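PDB 1QSA: soluble lytic murein transglycosylase from Escherichia coli, which degrades murein, cleaving the beta-1,4 bonds between N-acetylmuramic acid and N-acetylglucosamine in peptidoglycan while forming a 1,6-anhydro bond in the muramic acid. Local coordinates for residues R448-Y453 with S479-K484; K464-S469 with Y536-F541; G493-M498 with I529-L534. One frame throughout, in Å; residues are numbered along the deposited sequence.

Overall arrangement
The three contacts illustrate how a helical enzyme packs loops against loops and helices without any strand: in none of them does a direct hydrogen bond cross between the segments. Contacts 1 and 3 are buried, whereas contact 2 is only partly so, and its aromatic side chain is also water-linked to the facing loop. Contact 1 packs an alanine, a proline and a tyrosine against an indole, contact 2 sets an isoleucine on a tyrosine ring, and contact 3 presses methionine and isoleucine ends against a helix backbone. Contacts 2 and 3 both use helix 523-540 and touch through I466 and T531. Contacts 1 and 3, whose centres are about 13 Å apart, meet where S479 OG is hydrogen-bonded to L494 O.

Contact 1 (R448-Y453 with S479-K484); sequences RFPLAY and SAWNPK. With SO4 (sulfate ion), chain B; SO4 (sulfate ion), chain H.
A452 sets its methyl carbon over the face of the indole of W481, with CB 3.5 Å from the centroid of the six-membered ring and 15° off the normal, a CH-pi contact. At the five-membered ring P450 arrives obliquely, its CG lying 3.7 Å from W481 CD1. Y453 flanks the benzene portion, turning a ring edge so that its CD2 is 3.9 Å from W481 CE3. The same tyrosine reaches across to P483, its OH 3.4 Å from P483 CG. The indole is presented by a type I' beta turn, S479 to N482, after helix 468-479 of the lysozyme-like Slt domain, close in sequence to the predicted active-site residue E478. With CG anti to the carbonyl carbon (chi1 -63°), the tryptophan leans towards the 448-453 loop, and its NE1 is hydrogen-bonded to Y598 OH, which also bonds to P450 O. A leucine in place of W481 would probably leave the A452 methyl without its aromatic platform and Y598 without one of its partners. Further out, an Asx turn follows, with K484 N bonding to N482 OD1 at 2.9 Å. At the other end of the loop, the R448 guanidinium has F449 CE2 over one face and holds sulfate B by two bonds, NH1 to O2 at 2.8 Å and NH2 to O4 at 3.0 Å; NH2 also reaches O1 of sulfate H at 2.8 Å. Both ions probably come from the crystallisation liquor.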
# COMPACT_ATOMS: atom_id res chain seq x y z
N ARG A 448 -19.83 0.05 -1.08
CA ARG A 448 -18.45 0.27 -1.49
C ARG A 448 -18.25 1.67 -2.08
O ARG A 448 -17.14 2.21 -2.06
CB ARG A 448 -18.02 -0.73 -2.58
CG ARG A 448 -17.95 -2.21 -2.14
CD ARG A 448 -17.39 -3.11 -3.27
NE ARG A 448 -16.01 -2.74 -3.58
CZ ARG A 448 -15.46 -2.84 -4.79
NH1 ARG A 448 -16.13 -3.37 -5.81
NH2 ARG A 448 -14.21 -2.44 -4.97
N PHE A 449 -19.31 2.25 -2.65
CA PHE A 449 -19.19 3.55 -3.30
C PHE A 449 -20.27 4.50 -2.83
O PHE A 449 -21.10 4.96 -3.63
CB PHE A 449 -19.22 3.34 -4.82
CG PHE A 449 -18.10 2.46 -5.31
CD1 PHE A 449 -16.80 2.96 -5.37
CD2 PHE A 449 -18.33 1.10 -5.57
CE1 PHE A 449 -15.72 2.11 -5.68
CE2 PHE A 449 -17.27 0.24 -5.88
CZ PHE A 449 -15.96 0.74 -5.93
N PRO A 450 -20.23 4.88 -1.54
CA PRO A 450 -21.24 5.79 -0.99
C PRO A 450 -21.11 7.21 -1.52
O PRO A 450 -20.00 7.64 -1.86
CB PRO A 450 -20.94 5.74 0.51
CG PRO A 450 -19.44 5.55 0.55
CD PRO A 450 -19.23 4.49 -0.52
N LEU A 451 -22.22 7.94 -1.57
CA LEU A 451 -22.23 9.32 -2.04
C LEU A 451 -21.78 10.24 -0.90
O LEU A 451 -22.53 11.09 -0.41
CB LEU A 451 -23.63 9.73 -2.52
CG LEU A 451 -24.13 8.92 -3.72
CD1 LEU A 451 -25.53 9.39 -4.11
CD2 LEU A 451 -23.17 9.06 -4.90
N ALA A 452 -20.52 10.08 -0.54
CA ALA A 452 -19.91 10.83 0.56
C ALA A 452 -19.67 12.32 0.27
O ALA A 452 -19.23 12.69 -0.83
CB ALA A 452 -18.62 10.16 0.95
N TYR A 453 -19.99 13.17 1.26
CA TYR A 453 -19.80 14.61 1.17
C TYR A 453 -20.43 15.14 -0.12
O TYR A 453 -19.89 16.04 -0.76
CB TYR A 453 -18.29 14.94 1.21
CG TYR A 453 -17.59 14.35 2.41
CD1 TYR A 453 -17.63 15.00 3.65
CD2 TYR A 453 -16.91 13.13 2.32
CE1 TYR A 453 -17.02 14.45 4.77
CE2 TYR A 453 -16.30 12.56 3.44
CZ TYR A 453 -16.37 13.24 4.66
OH TYR A 453 -15.78 12.70 5.78
N SER A 479 -8.52 8.06 -0.54
CA SER A 479 -8.69 7.89 0.91
C SER A 479 -9.69 6.86 1.40
O SER A 479 -9.79 6.66 2.62
CB SER A 479 -9.14 9.23 1.48
OG SER A 479 -10.44 9.54 0.99
N ALA A 480 -10.45 6.26 0.49
CA ALA A 480 -11.50 5.31 0.87
C ALA A 480 -12.45 6.02 1.86
O ALA A 480 -13.03 5.42 2.77
CB ALA A 480 -10.92 4.01 1.46
N TRP A 481 -12.60 7.32 1.62
CA TRP A 481 -13.46 8.21 2.39
C TRP A 481 -13.07 8.56 3.82
O TRP A 481 -13.90 9.10 4.56
CB TRP A 481 -14.93 7.77 2.31
CG TRP A 481 -15.48 7.84 0.90
CD1 TRP A 481 -16.01 6.81 0.16
CD2 TRP A 481 -15.53 9.00 0.06
NE1 TRP A 481 -16.37 7.26 -1.09
CE2 TRP A 481 -16.09 8.60 -1.18
CE3 TRP A 481 -15.15 10.34 0.24
CZ2 TRP A 481 -16.27 9.50 -2.23
CZ3 TRP A 481 -15.33 11.24 -0.81
CH2 TRP A 481 -15.89 10.80 -2.04
N ASN A 482 -11.84 8.26 4.24
CA ASN A 482 -11.42 8.65 5.60
C ASN A 482 -10.78 10.04 5.45
O ASN A 482 -9.70 10.17 4.88
CB ASN A 482 -10.43 7.64 6.15
CG ASN A 482 -9.86 8.05 7.50
OD1 ASN A 482 -10.15 9.12 8.01
ND2 ASN A 482 -9.05 7.17 8.08
N PRO A 483 -11.43 11.10 5.98
CA PRO A 483 -10.89 12.47 5.87
C PRO A 483 -9.65 12.76 6.71
O PRO A 483 -9.01 13.79 6.52
CB PRO A 483 -12.06 13.34 6.33
CG PRO A 483 -12.76 12.49 7.34
CD PRO A 483 -12.70 11.08 6.74
N LYS A 484 -9.32 11.86 7.63
CA LYS A 484 -8.19 12.05 8.54
C LYS A 484 -6.95 11.24 8.21
O LYS A 484 -5.93 11.34 8.91
CB LYS A 484 -8.65 11.73 9.98
CG LYS A 484 -9.96 12.41 10.38
CD LYS A 484 -9.85 13.92 10.33
CE LYS A 484 -11.18 14.61 10.63
NZ LYS A 484 -11.03 16.10 10.57
S SO4 B . -13.87 -2.99 -8.89
O1 SO4 B . -13.76 -2.01 -9.98
O2 SO4 B . -15.28 -3.17 -8.52
O3 SO4 B . -13.31 -4.27 -9.36
O4 SO4 B . -13.09 -2.54 -7.71
S SO4 H . -11.39 -1.26 -2.76
O1 SO4 H . -11.90 -1.02 -4.12
O2 SO4 H . -10.03 -1.82 -2.83
O3 SO4 H . -11.36 0.01 -2.01
O4 SO4 H . -12.27 -2.22 -2.07

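Contact 2 (K464-S469 with Y536-F541); sequences KEIPQS and YVYQQF. With SO4 (sulfate ion), chain L.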
# COMPACT_ATOMS: atom_id res chain seq x y z
N LYS A 464 -16.62 24.33 -12.02
CA LYS A 464 -15.47 23.71 -12.68
C LYS A 464 -15.95 22.78 -13.80
O LYS A 464 -17.13 22.51 -13.90
CB LYS A 464 -14.65 22.92 -11.66
CG LYS A 464 -14.15 23.78 -10.51
CD LYS A 464 -13.31 22.97 -9.55
CE LYS A 464 -12.64 23.84 -8.49
NZ LYS A 464 -13.63 24.51 -7.57
N GLU A 465 -15.03 22.34 -14.65
CA GLU A 465 -15.39 21.42 -15.72
C GLU A 465 -15.33 19.95 -15.30
O GLU A 465 -16.01 19.11 -15.88
CB GLU A 465 -14.48 21.65 -16.93
CG GLU A 465 -14.49 23.10 -17.43
CD GLU A 465 -13.37 23.38 -18.40
OE1 GLU A 465 -12.21 23.45 -17.96
OE2 GLU A 465 -13.65 23.51 -19.62
N ILE A 466 -14.51 19.64 -14.30
CA ILE A 466 -14.45 18.26 -13.80
C ILE A 466 -15.83 17.86 -13.27
O ILE A 466 -16.49 18.64 -12.58
CB ILE A 466 -13.41 18.09 -12.62
CG1 ILE A 466 -13.60 19.16 -11.54
CG2 ILE A 466 -11.98 18.06 -13.18
CD1 ILE A 466 -12.86 18.83 -10.23
N PRO A 467 -16.33 16.68 -13.69
CA PRO A 467 -17.65 16.23 -13.21
C PRO A 467 -17.62 15.93 -11.70
O PRO A 467 -16.59 15.52 -11.16
CB PRO A 467 -17.86 14.93 -13.99
CG PRO A 467 -17.09 15.14 -15.25
CD PRO A 467 -15.81 15.80 -14.74
N GLN A 468 -18.75 16.14 -11.03
CA GLN A 468 -18.83 15.83 -9.59
C GLN A 468 -18.47 14.36 -9.35
O GLN A 468 -17.70 14.04 -8.44
CB GLN A 468 -20.23 16.11 -9.05
CG GLN A 468 -20.31 15.94 -7.53
CD GLN A 468 -21.73 16.00 -7.01
OE1 GLN A 468 -22.57 16.70 -7.57
NE2 GLN A 468 -22.00 15.26 -5.94
N SER A 469 -19.01 13.47 -10.17
CA SER A 469 -18.76 12.03 -10.06
C SER A 469 -17.27 11.71 -10.14
O SER A 469 -16.76 10.85 -9.42
CB SER A 469 -19.53 11.27 -11.16
OG SER A 469 -19.03 11.61 -12.45
N TYR A 536 -7.24 21.78 -12.50
CA TYR A 536 -6.05 22.29 -13.17
C TYR A 536 -5.47 21.25 -14.14
O TYR A 536 -5.28 21.55 -15.31
CB TYR A 536 -4.99 22.71 -12.13
CG TYR A 536 -3.60 22.94 -12.72
CD1 TYR A 536 -3.36 23.95 -13.65
CD2 TYR A 536 -2.53 22.14 -12.33
CE1 TYR A 536 -2.07 24.14 -14.20
CE2 TYR A 536 -1.26 22.32 -12.87
CZ TYR A 536 -1.04 23.31 -13.79
OH TYR A 536 0.24 23.49 -14.27
N VAL A 537 -5.23 20.03 -13.66
CA VAL A 537 -4.68 19.00 -14.57
C VAL A 537 -5.70 18.57 -15.62
O VAL A 537 -5.34 18.20 -16.74
CB VAL A 537 -4.04 17.79 -13.81
CG1 VAL A 537 -2.80 18.25 -13.02
CG2 VAL A 537 -5.04 17.11 -12.91
N TYR A 538 -6.98 18.63 -15.27
CA TYR A 538 -8.05 18.27 -16.21
C TYR A 538 -8.04 19.22 -17.43
O TYR A 538 -7.93 18.77 -18.57
CB TYR A 538 -9.40 18.31 -15.49
CG TYR A 538 -10.59 17.78 -16.28
CD1 TYR A 538 -10.72 16.42 -16.58
CD2 TYR A 538 -11.62 18.64 -16.67
CE1 TYR A 538 -11.85 15.93 -17.24
CE2 TYR A 538 -12.76 18.16 -17.34
CZ TYR A 538 -12.86 16.79 -17.61
OH TYR A 538 -13.96 16.30 -18.26
N GLN A 539 -8.09 20.53 -17.20
CA GLN A 539 -8.09 21.48 -18.30
C GLN A 539 -6.75 21.48 -19.05
O GLN A 539 -6.72 21.61 -20.26
CB GLN A 539 -8.44 22.90 -17.80
CG GLN A 539 -7.43 23.54 -16.84
CD GLN A 539 -6.22 24.15 -17.55
OE1 GLN A 539 -6.35 24.74 -18.62
NE2 GLN A 539 -5.05 24.01 -16.95
N GLN A 540 -5.66 21.25 -18.31
CA GLN A 540 -4.33 21.24 -18.92
C GLN A 540 -4.20 20.15 -19.99
O GLN A 540 -3.56 20.36 -21.02
CB GLN A 540 -3.25 21.08 -17.86
CG GLN A 540 -1.85 21.34 -18.42
CD GLN A 540 -0.81 21.50 -17.34
OE1 GLN A 540 -0.21 20.53 -16.88
NE2 GLN A 540 -0.59 22.74 -16.91
N PHE A 541 -4.85 19.01 -19.75
CA PHE A 541 -4.80 17.91 -20.69
C PHE A 541 -6.06 17.72 -21.55
O PHE A 541 -6.38 16.61 -21.95
CB PHE A 541 -4.42 16.61 -19.99
CG PHE A 541 -2.99 16.58 -19.51
CD1 PHE A 541 -1.96 16.25 -20.39
CD2 PHE A 541 -2.67 16.91 -18.20
CE1 PHE A 541 -0.63 16.26 -19.96
CE2 PHE A 541 -1.35 16.91 -17.77
CZ PHE A 541 -0.32 16.59 -18.65
S SO4 L . -21.57 17.56 -13.29
O1 SO4 L . -20.74 17.70 -12.08
O2 SO4 L . -21.83 16.14 -13.56
O3 SO4 L . -22.85 18.26 -13.09
O4 SO4 L . -20.87 18.15 -14.45
O HOH W 1 -16.18 17.84 -18.92
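The phenol ring of Y538 receives I466 over one face, while E465 CB and a water molecule lie at its edge, close to the ring plane. In the lysozyme-like Slt domain this pair lays the loop leading into helix 468-479 against the C-terminal end of helix 523-540. I466 CG2 stands 3.4 Å from Y538 CG, near the root of the ring, and the CA of the same isoleucine is 4.3 Å from the ring centroid, 25° off the normal. Its CG1 sits between backbone N and carbonyl carbon (chi1 49°), leaving CG2 towards the tyrosine while the CG1 branch leads away. P467 approaches from further along the ring, its CD 4.0 Å from Y538 OH. That hydroxyl accepts a hydrogen bond from the water, at 2.8 Å from Y538 OH, and the water also donates weakly to E465 O, bridging loop and helix. Beyond the two segments, Q535 OE1 accepts from the backbone N of both E465 and I466, and R545 and S548 of helix 545-554 pack against Y538. Near the end of helix 523-540, Q539 NE2 bonds to Y536 O in the carbonyl plane, on a lone pair; the same oxygen also accepts from Q540 N. Past the N-cap residue P467, Q468 N donates a hydrogen bond to sulfate O1, at 2.7 Å.

Contact 3 (G493-M498 with I529-L534); sequences GLMQIM and IGTSYL
M495 and I497, two residues apart, both press on the same turn of helix, at G530, but with different parts of their side chains. In the methionine, chi1 (-60°) and an anti chi2 (-177°) bring SD to 3.8 Å from G530 CA, and the bend at chi3 (72°) then turns CE to within 4.1 Å of L534 CD2. The isoleucine comes in end-on: its CD1 is 3.5 Å from G530 N and 4.1 Å from I529 CB. The close approach of the methionine depends on the glycine, since a CB at G530 would stand only 2.5 Å from M495 SD. The backbone supplying the two side chains is a type I turn, G493 to Q496, with a G1 beta bulge at Q496 and I497. Q496 NE2 folds back on the turn, bonding to G493 O at 3.0 Å in the planes of both its amide and the carbonyl; the same oxygen also accepts from Q496 N. The loop rides on helix 523-540 close to predicted active-site E478, whose side chain is about 5 Å from that of M495, with helix 468-479 touching M495 and L534 through I474 and helix 499-509 meeting I529 through V506.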
# COMPACT_ATOMS: atom_id res chain seq x y z
N GLY A 493 -5.71 13.67 3.95
CA GLY A 493 -7.14 13.73 3.75
C GLY A 493 -7.82 13.03 2.61
O GLY A 493 -7.24 12.17 1.95
N LEU A 494 -9.04 13.51 2.32
CA LEU A 494 -9.91 12.89 1.33
C LEU A 494 -9.32 12.71 -0.04
O LEU A 494 -9.49 11.65 -0.64
CB LEU A 494 -11.24 13.65 1.21
CG LEU A 494 -12.17 13.58 2.43
CD1 LEU A 494 -13.35 14.52 2.20
CD2 LEU A 494 -12.65 12.14 2.70
N MET A 495 -8.58 13.71 -0.50
CA MET A 495 -7.98 13.63 -1.83
C MET A 495 -6.46 13.46 -1.79
O MET A 495 -5.78 13.60 -2.81
CB MET A 495 -8.43 14.83 -2.67
CG MET A 495 -9.95 14.85 -2.82
SD MET A 495 -10.59 16.16 -3.86
CE MET A 495 -10.06 15.57 -5.49
N GLN A 496 -5.96 13.08 -0.60
CA GLN A 496 -4.54 12.80 -0.38
C GLN A 496 -3.62 13.84 -1.00
O GLN A 496 -2.76 13.54 -1.83
CB GLN A 496 -4.22 11.38 -0.87
CG GLN A 496 -4.80 10.28 0.06
CD GLN A 496 -4.05 10.22 1.37
OE1 GLN A 496 -2.96 9.63 1.45
NE2 GLN A 496 -4.59 10.86 2.39
N ILE A 497 -3.84 15.07 -0.55
CA ILE A 497 -3.11 16.23 -1.03
C ILE A 497 -1.78 16.40 -0.29
O ILE A 497 -1.74 16.39 0.94
CB ILE A 497 -3.97 17.49 -0.82
CG1 ILE A 497 -5.31 17.35 -1.56
CG2 ILE A 497 -3.25 18.71 -1.40
CD1 ILE A 497 -6.31 18.45 -1.20
N MET A 498 -0.70 16.52 -1.06
CA MET A 498 0.64 16.74 -0.50
C MET A 498 0.74 18.23 -0.11
O MET A 498 0.16 19.09 -0.77
CB MET A 498 1.72 16.39 -1.53
CG MET A 498 1.88 14.88 -1.80
SD MET A 498 2.58 14.00 -0.40
CE MET A 498 4.31 14.53 -0.50
N ILE A 529 -9.29 22.54 -2.11
CA ILE A 529 -7.96 22.52 -2.71
C ILE A 529 -7.75 21.37 -3.69
O ILE A 529 -7.14 21.54 -4.76
CB ILE A 529 -6.87 22.52 -1.61
CG1 ILE A 529 -6.99 23.82 -0.81
CG2 ILE A 529 -5.46 22.39 -2.22
CD1 ILE A 529 -6.10 23.91 0.42
N GLY A 530 -8.33 20.22 -3.37
CA GLY A 530 -8.20 19.05 -4.22
C GLY A 530 -8.95 19.18 -5.53
O GLY A 530 -8.41 18.86 -6.59
N THR A 531 -10.19 19.66 -5.48
CA THR A 531 -10.95 19.86 -6.73
C THR A 531 -10.27 20.92 -7.60
O THR A 531 -10.32 20.86 -8.82
CB THR A 531 -12.43 20.27 -6.51
OG1 THR A 531 -12.51 21.48 -5.73
CG2 THR A 531 -13.22 19.13 -5.85
N SER A 532 -9.63 21.89 -6.96
CA SER A 532 -8.91 22.93 -7.69
C SER A 532 -7.71 22.32 -8.45
O SER A 532 -7.58 22.52 -9.65
CB SER A 532 -8.45 24.06 -6.77
OG SER A 532 -9.56 24.86 -6.40
N TYR A 533 -6.90 21.50 -7.78
CA TYR A 533 -5.76 20.90 -8.48
C TYR A 533 -6.24 19.93 -9.56
O TYR A 533 -5.70 19.91 -10.68
CB TYR A 533 -4.83 20.18 -7.50
CG TYR A 533 -3.53 19.73 -8.17
CD1 TYR A 533 -2.63 20.68 -8.67
CD2 TYR A 533 -3.28 18.38 -8.41
CE1 TYR A 533 -1.50 20.28 -9.40
CE2 TYR A 533 -2.14 17.98 -9.14
CZ TYR A 533 -1.27 18.93 -9.63
OH TYR A 533 -0.20 18.53 -10.42
N LEU A 534 -7.28 19.16 -9.25
CA LEU A 534 -7.82 18.20 -10.22
C LEU A 534 -8.34 18.93 -11.46
O LEU A 534 -8.07 18.51 -12.59
CB LEU A 534 -8.93 17.38 -9.56
CG LEU A 534 -9.49 16.19 -10.37
CD1 LEU A 534 -8.39 15.19 -10.69
CD2 LEU A 534 -10.63 15.54 -9.59